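Local structure of putative HpcE protein (Mycolicibacterium smegmatis, 6V77) at residues D35-W40 with S64-P69; D7-L12 with V21-E26. The protein is of unknown function but belongs to the fumarylacetoacetate hydrolase (FAH) family and binds a zinc ion. All coordinates share one frame; numbering follows the deposited sequence.

From the N terminus, strand 9-14 turns back into strand 17-20, and the chain then enters helix 21-24; interaction 2 closes this short excursion by joining the helix start back to strand 9-14, the first strand of the hairpin. The chain runs on into helix 33-38 and helix 40-49, and interaction 1 closes the longer loop between helix 33-38 and the segment following strand 62-63. The two contacts are in series, neither nested nor crossed, with centres about 12 Å apart. They meet through L36, which packs on both I10 and V21, so the hairpin 9-20, the short helices 21-24 and 33-38 and the loop 64-69 form one connected region.

Interaction 1 of 2, residues D35-W40 with S64-P69; sequences DLYQHW and SPAPLP
The last turn of helix 33-38 faces the irregular segment 64-69 at some distance, the closest CA atoms, those of Y37 and A66, lying 8.7 Å apart. Y37 spans that interval with its side chain. With CG anti to its carbonyl carbon (chi1 -54°), the ring is carried out from the helix so that its hydroxyl reaches the backbone of P65. Y37 OH donates a hydrogen bond of 2.7 Å to P65 O, which lies at the edge of the ring and near its plane. Seen from the acceptor, the hydroxyl sits above the carbonyl plane, 53° out of it, with a C=O...donor angle of 125°. The buried phenol and carbonyl thus satisfy one another. Apolar contact is slight: Y37 CE2 meets A66 CB at 4.2 Å, the methyl approaching the ring obliquely. P65 CB adds a van der Waals approach to Y37 OH at 4.0 Å. The acceptor segment has its own brace, for S64 OG accepts from A66 N at 3.0 Å across P65. Beyond the two segments, L183 and A145 pack against Y37, and L68 N bonds to Q34 of the same helix. The S64-A66 pairing is an ST turn, and the tyrosine bond ties helix 33-38 to this turn, over strands 144-155 and 177-185 of the large mixed sheet.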
loop_
_atom_site.group_PDB
_atom_site.type_symbol
_atom_site.label_atom_id
_atom_site.label_comp_id
_atom_site.label_asym_id
_atom_site.label_seq_id
_atom_site.Cartn_x
_atom_site.Cartn_y
_atom_site.Cartn_z
ATOM N N ASP B 35 -5.431 12.095 -11.290
ATOM C CA ASP B 35 -5.290 13.548 -11.423
ATOM C C ASP B 35 -6.585 14.256 -11.074
ATOM O O ASP B 35 -6.568 15.385 -10.567
ATOM C CB ASP B 35 -4.874 13.943 -12.845
ATOM C CG ASP B 35 -4.866 15.473 -13.060
ATOM O OD1 ASP B 35 -3.969 16.135 -12.513
ATOM O OD2 ASP B 35 -5.750 16.020 -13.765
ATOM N N LEU B 36 -7.719 13.630 -11.380
ATOM C CA LEU B 36 -8.994 14.225 -11.016
ATOM C C LEU B 36 -9.145 14.288 -9.509
ATOM O O LEU B 36 -9.545 15.319 -8.962
ATOM C CB LEU B 36 -10.152 13.439 -11.625
ATOM C CG LEU B 36 -10.715 14.025 -12.902
ATOM C CD1 LEU B 36 -9.624 14.235 -13.917
ATOM C CD2 LEU B 36 -11.772 13.093 -13.429
ATOM N N TYR B 37 -8.832 13.187 -8.816
ATOM C CA TYR B 37 -9.011 13.180 -7.367
ATOM C C TYR B 37 -8.097 14.193 -6.712
ATOM O O TYR B 37 -8.493 14.860 -5.749
ATOM C CB TYR B 37 -8.792 11.768 -6.808
ATOM C CG TYR B 37 -9.675 10.777 -7.533
ATOM C CD1 TYR B 37 -11.042 11.013 -7.682
ATOM C CD2 TYR B 37 -9.136 9.636 -8.131
ATOM C CE1 TYR B 37 -11.856 10.135 -8.375
ATOM C CE2 TYR B 37 -9.948 8.747 -8.832
ATOM C CZ TYR B 37 -11.302 9.001 -8.946
ATOM O OH TYR B 37 -12.118 8.152 -9.645
ATOM N N GLN B 38 -6.876 14.353 -7.240
ATOM C CA GLN B 38 -5.954 15.311 -6.652
ATOM C C GLN B 38 -6.464 16.736 -6.821
ATOM O O GLN B 38 -6.155 17.604 -6.000
ATOM C CB GLN B 38 -4.566 15.147 -7.273
ATOM C CG GLN B 38 -3.503 16.001 -6.644
ATOM C CD GLN B 38 -3.224 15.624 -5.196
ATOM O OE1 GLN B 38 -3.286 14.452 -4.826
ATOM N NE2 GLN B 38 -2.928 16.618 -4.371
ATOM N N HIS B 39 -7.254 16.994 -7.861
ATOM C CA HIS B 39 -7.809 18.316 -8.115
ATOM C C HIS B 39 -9.334 18.250 -8.140
ATOM O O HIS B 39 -9.982 18.863 -8.990
ATOM C CB HIS B 39 -7.266 18.890 -9.422
ATOM C CG HIS B 39 -5.771 18.938 -9.486
ATOM N ND1 HIS B 39 -5.024 19.902 -8.842
ATOM C CD2 HIS B 39 -4.883 18.134 -10.119
ATOM C CE1 HIS B 39 -3.741 19.692 -9.076
ATOM N NE2 HIS B 39 -3.629 18.624 -9.847
ATOM N N TRP B 40 -9.907 17.536 -7.163
ATOM C CA TRP B 40 -11.326 17.159 -7.194
ATOM C C TRP B 40 -12.246 18.375 -7.229
ATOM O O TRP B 40 -13.152 18.453 -8.065
ATOM C CB TRP B 40 -11.655 16.281 -5.983
ATOM C CG TRP B 40 -13.066 15.712 -5.994
ATOM C CD1 TRP B 40 -14.054 15.940 -5.080
ATOM C CD2 TRP B 40 -13.624 14.814 -6.968
ATOM N NE1 TRP B 40 -15.195 15.242 -5.428
ATOM C CE2 TRP B 40 -14.949 14.541 -6.580
ATOM C CE3 TRP B 40 -13.121 14.207 -8.121
ATOM C CZ2 TRP B 40 -15.793 13.688 -7.319
ATOM C CZ3 TRP B 40 -13.954 13.356 -8.845
ATOM C CH2 TRP B 40 -15.272 13.119 -8.441
ATOM N N SER B 64 -10.221 0.217 -13.253
ATOM C CA SER B 64 -10.656 0.723 -11.959
ATOM C C SER B 64 -10.832 2.233 -12.046
ATOM O O SER B 64 -10.010 2.921 -12.674
ATOM C CB SER B 64 -9.644 0.399 -10.862
ATOM O OG SER B 64 -9.942 1.180 -9.711
ATOM N N PRO B 65 -11.878 2.793 -11.429
ATOM C CA PRO B 65 -11.985 4.258 -11.386
ATOM C C PRO B 65 -10.869 4.908 -10.575
ATOM O O PRO B 65 -10.636 6.112 -10.730
ATOM C CB PRO B 65 -13.368 4.505 -10.760
ATOM C CG PRO B 65 -13.708 3.222 -10.042
ATOM C CD PRO B 65 -13.009 2.104 -10.777
ATOM N N ALA B 66 -10.174 4.145 -9.727
ATOM C CA ALA B 66 -8.985 4.603 -9.007
ATOM C C ALA B 66 -7.928 3.534 -9.231
ATOM O O ALA B 66 -7.783 2.606 -8.426
ATOM C CB ALA B 66 -9.271 4.825 -7.525
ATOM N N PRO B 67 -7.192 3.607 -10.343
ATOM C CA PRO B 67 -6.292 2.498 -10.691
ATOM C C PRO B 67 -4.946 2.535 -9.966
ATOM O O PRO B 67 -4.273 1.495 -9.901
ATOM C CB PRO B 67 -6.104 2.671 -12.203
ATOM C CG PRO B 67 -6.258 4.150 -12.425
ATOM C CD PRO B 67 -7.289 4.615 -11.417
ATOM N N LEU B 68 -4.523 3.678 -9.413
ATOM C CA LEU B 68 -3.214 3.760 -8.750
ATOM C C LEU B 68 -3.305 4.575 -7.457
ATOM O O LEU B 68 -2.637 5.606 -7.295
ATOM C CB LEU B 68 -2.165 4.338 -9.701
ATOM C CG LEU B 68 -0.704 4.228 -9.212
ATOM C CD1 LEU B 68 -0.292 2.801 -8.819
ATOM C CD2 LEU B 68 0.279 4.800 -10.227
ATOM N N PRO B 69 -4.098 4.111 -6.492
ATOM C CA PRO B 69 -4.192 4.833 -5.221
ATOM C C PRO B 69 -2.855 4.790 -4.488
ATOM O O PRO B 69 -2.139 3.792 -4.524
ATOM C CB PRO B 69 -5.287 4.085 -4.451
ATOM C CG PRO B 69 -5.308 2.693 -5.085
ATOM C CD PRO B 69 -4.943 2.895 -6.520
#

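Interaction 2 of 2, residues D7-L12 with V21-E26; sequences DGRIHL and VAKASE. With SO4 (sulfate ion), chain P.
I10 and V21 join strand 9-14 to the start of helix 21-24 through a nearly straight backbone hydrogen bond: V21 N donates to I10 O at 3.1 Å, with an angle of 169° at the hydrogen and the donor in the carbonyl plane. A water also uses this carbonyl, donating a hydrogen bond to I10 O and accepting one from A22 N, so two successive amides of the first helical turn are linked to one strand oxygen, directly and through water.

Apolar packing centres on V21. Its CB lies 4.0 Å from I10 CG2, the two side chains running side by side in the same direction. The CG2 branch of V21 is anti to the carbonyl carbon and reaches along the strand to L12 N (3.8 Å) and L12 CB.

Charged groups gather at the outer side. The R9 chain bends at chi3 (64°), bringing NH1 to 3.6 Å from A22 CB and beside K23 CG. Its guanidinium edge grips a sulfate likely picked up during crystallisation, with R9 NH1 bonded to O1 at 2.9 Å and R9 NH2 to O2 at 3.0 Å. R9 NE makes a salt bridge to D20, whose carboxylate also accepts from K23 N; that second bond probably steadies D20, which in turn holds R9 beside the helix.

At the far end, V21 O accepts from S25 N and S25 OG on opposite faces of its plane, and E26 closes a Schellman motif. Helix 21-24 follows directly on the hairpin of strands 9-14 and 17-20, with strand 2-6 packing against I10, H11 and L12, and F43 and W46 of helix 40-49 against V21, A24 and S25.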
loop_
_atom_site.group_PDB
_atom_site.type_symbol
_atom_site.label_atom_id
_atom_site.label_comp_id
_atom_site.label_asym_id
_atom_site.label_seq_id
_atom_site.Cartn_x
_atom_site.Cartn_y
_atom_site.Cartn_z
ATOM N N ASP B 7 -9.822 2.347 -21.116
ATOM C CA ASP B 7 -8.467 2.225 -21.652
ATOM C C ASP B 7 -7.513 3.209 -20.974
ATOM O O ASP B 7 -6.682 3.845 -21.623
ATOM C CB ASP B 7 -8.460 2.417 -23.168
ATOM C CG ASP B 7 -9.119 1.275 -23.900
ATOM O OD1 ASP B 7 -9.174 0.148 -23.347
ATOM O OD2 ASP B 7 -9.563 1.498 -25.050
ATOM N N GLY B 8 -7.639 3.341 -19.656
ATOM C CA GLY B 8 -6.741 4.196 -18.890
ATOM C C GLY B 8 -7.045 5.679 -18.902
ATOM O O GLY B 8 -6.325 6.446 -18.234
ATOM N N ARG B 9 -8.076 6.117 -19.621
ATOM C CA ARG B 9 -8.449 7.529 -19.715
ATOM C C ARG B 9 -9.762 7.768 -18.984
ATOM O O ARG B 9 -10.750 7.061 -19.231
ATOM C CB ARG B 9 -8.612 7.949 -21.175
ATOM C CG ARG B 9 -7.359 7.782 -22.005
ATOM C CD ARG B 9 -7.594 8.277 -23.414
ATOM N NE ARG B 9 -7.871 9.709 -23.436
ATOM C CZ ARG B 9 -6.920 10.637 -23.478
ATOM N NH1 ARG B 9 -7.240 11.929 -23.497
ATOM N NH2 ARG B 9 -5.645 10.273 -23.490
ATOM N N ILE B 10 -9.791 8.766 -18.112
ATOM C CA ILE B 10 -10.990 8.966 -17.300
ATOM C C ILE B 10 -12.046 9.691 -18.122
ATOM O O ILE B 10 -11.751 10.643 -18.860
ATOM C CB ILE B 10 -10.651 9.694 -15.982
ATOM C CG1 ILE B 10 -11.845 9.639 -15.020
ATOM C CG2 ILE B 10 -10.195 11.149 -16.224
ATOM C CD1 ILE B 10 -12.244 8.209 -14.551
ATOM N N HIS B 11 -13.283 9.207 -18.030
ATOM C CA HIS B 11 -14.410 9.759 -18.760
ATOM C C HIS B 11 -15.528 10.138 -17.806
ATOM O O HIS B 11 -15.713 9.513 -16.758
ATOM C CB HIS B 11 -14.991 8.747 -19.766
ATOM C CG HIS B 11 -14.162 8.566 -20.999
ATOM N ND1 HIS B 11 -12.882 8.062 -20.971
ATOM C CD2 HIS B 11 -14.452 8.793 -22.303
ATOM C CE1 HIS B 11 -12.407 8.002 -22.204
ATOM N NE2 HIS B 11 -13.340 8.443 -23.031
ATOM N N LEU B 12 -16.297 11.142 -18.217
ATOM C CA LEU B 12 -17.513 11.544 -17.531
ATOM C C LEU B 12 -18.688 10.846 -18.198
ATOM O O LEU B 12 -18.763 10.800 -19.430
ATOM C CB LEU B 12 -17.659 13.073 -17.594
ATOM C CG LEU B 12 -18.751 13.799 -16.809
ATOM C CD1 LEU B 12 -18.648 13.535 -15.320
ATOM C CD2 LEU B 12 -18.661 15.291 -17.089
ATOM N N VAL B 21 -12.464 13.249 -20.459
ATOM C CA VAL B 21 -12.307 14.460 -19.651
ATOM C C VAL B 21 -11.153 15.315 -20.163
ATOM O O VAL B 21 -11.263 16.547 -20.241
ATOM C CB VAL B 21 -12.124 14.101 -18.166
ATOM C CG1 VAL B 21 -11.655 15.338 -17.364
ATOM C CG2 VAL B 21 -13.427 13.544 -17.605
ATOM N N ALA B 22 -10.025 14.687 -20.499
ATOM C CA ALA B 22 -8.852 15.467 -20.885
ATOM C C ALA B 22 -9.105 16.230 -22.177
ATOM O O ALA B 22 -8.752 17.410 -22.284
ATOM C CB ALA B 22 -7.630 14.562 -21.021
ATOM N N LYS B 23 -9.728 15.578 -23.170
ATOM C CA LYS B 23 -10.070 16.282 -24.403
ATOM C C LYS B 23 -11.095 17.379 -24.142
ATOM O O LYS B 23 -10.966 18.496 -24.657
ATOM C CB LYS B 23 -10.600 15.302 -25.454
ATOM C CG LYS B 23 -9.600 14.250 -25.890
ATOM C CD LYS B 23 -10.148 13.397 -27.032
ATOM C CE LYS B 23 -9.214 12.241 -27.347
ATOM N NZ LYS B 23 -9.867 11.226 -28.229
ATOM N N ALA B 24 -12.120 17.079 -23.340
ATOM C CA ALA B 24 -13.195 18.039 -23.127
ATOM C C ALA B 24 -12.687 19.279 -22.410
ATOM O O ALA B 24 -13.119 20.398 -22.711
ATOM C CB ALA B 24 -14.324 17.390 -22.327
ATOM N N SER B 25 -11.780 19.093 -21.456
ATOM C CA SER B 25 -11.263 20.169 -20.623
ATOM C C SER B 25 -10.020 20.808 -21.199
ATOM O O SER B 25 -9.376 21.584 -20.494
ATOM C CB SER B 25 -10.949 19.656 -19.214
ATOM O OG SER B 25 -9.841 18.765 -19.230
ATOM N N GLU B 26 -9.657 20.481 -22.441
ATOM C CA GLU B 26 -8.440 20.990 -23.074
ATOM C C GLU B 26 -7.208 20.716 -22.218
ATOM O O GLU B 26 -6.349 21.583 -22.020
ATOM C CB GLU B 26 -8.574 22.482 -23.389
ATOM C CG GLU B 26 -9.587 22.777 -24.483
ATOM C CD GLU B 26 -9.753 24.262 -24.744
ATOM O OE1 GLU B 26 -9.581 25.059 -23.796
ATOM O OE2 GLU B 26 -10.053 24.630 -25.899
HETATM S S SO4 P . -3.781 13.630 -23.780
HETATM O O1 SO4 P . -5.177 13.916 -24.107
HETATM O O2 SO4 P . -3.463 12.259 -24.163
HETATM O O3 SO4 P . -3.547 13.797 -22.349
HETATM O O4 SO4 P . -2.925 14.563 -24.507
HETATM O O HOH W 1 -9.537 11.819 -20.076
#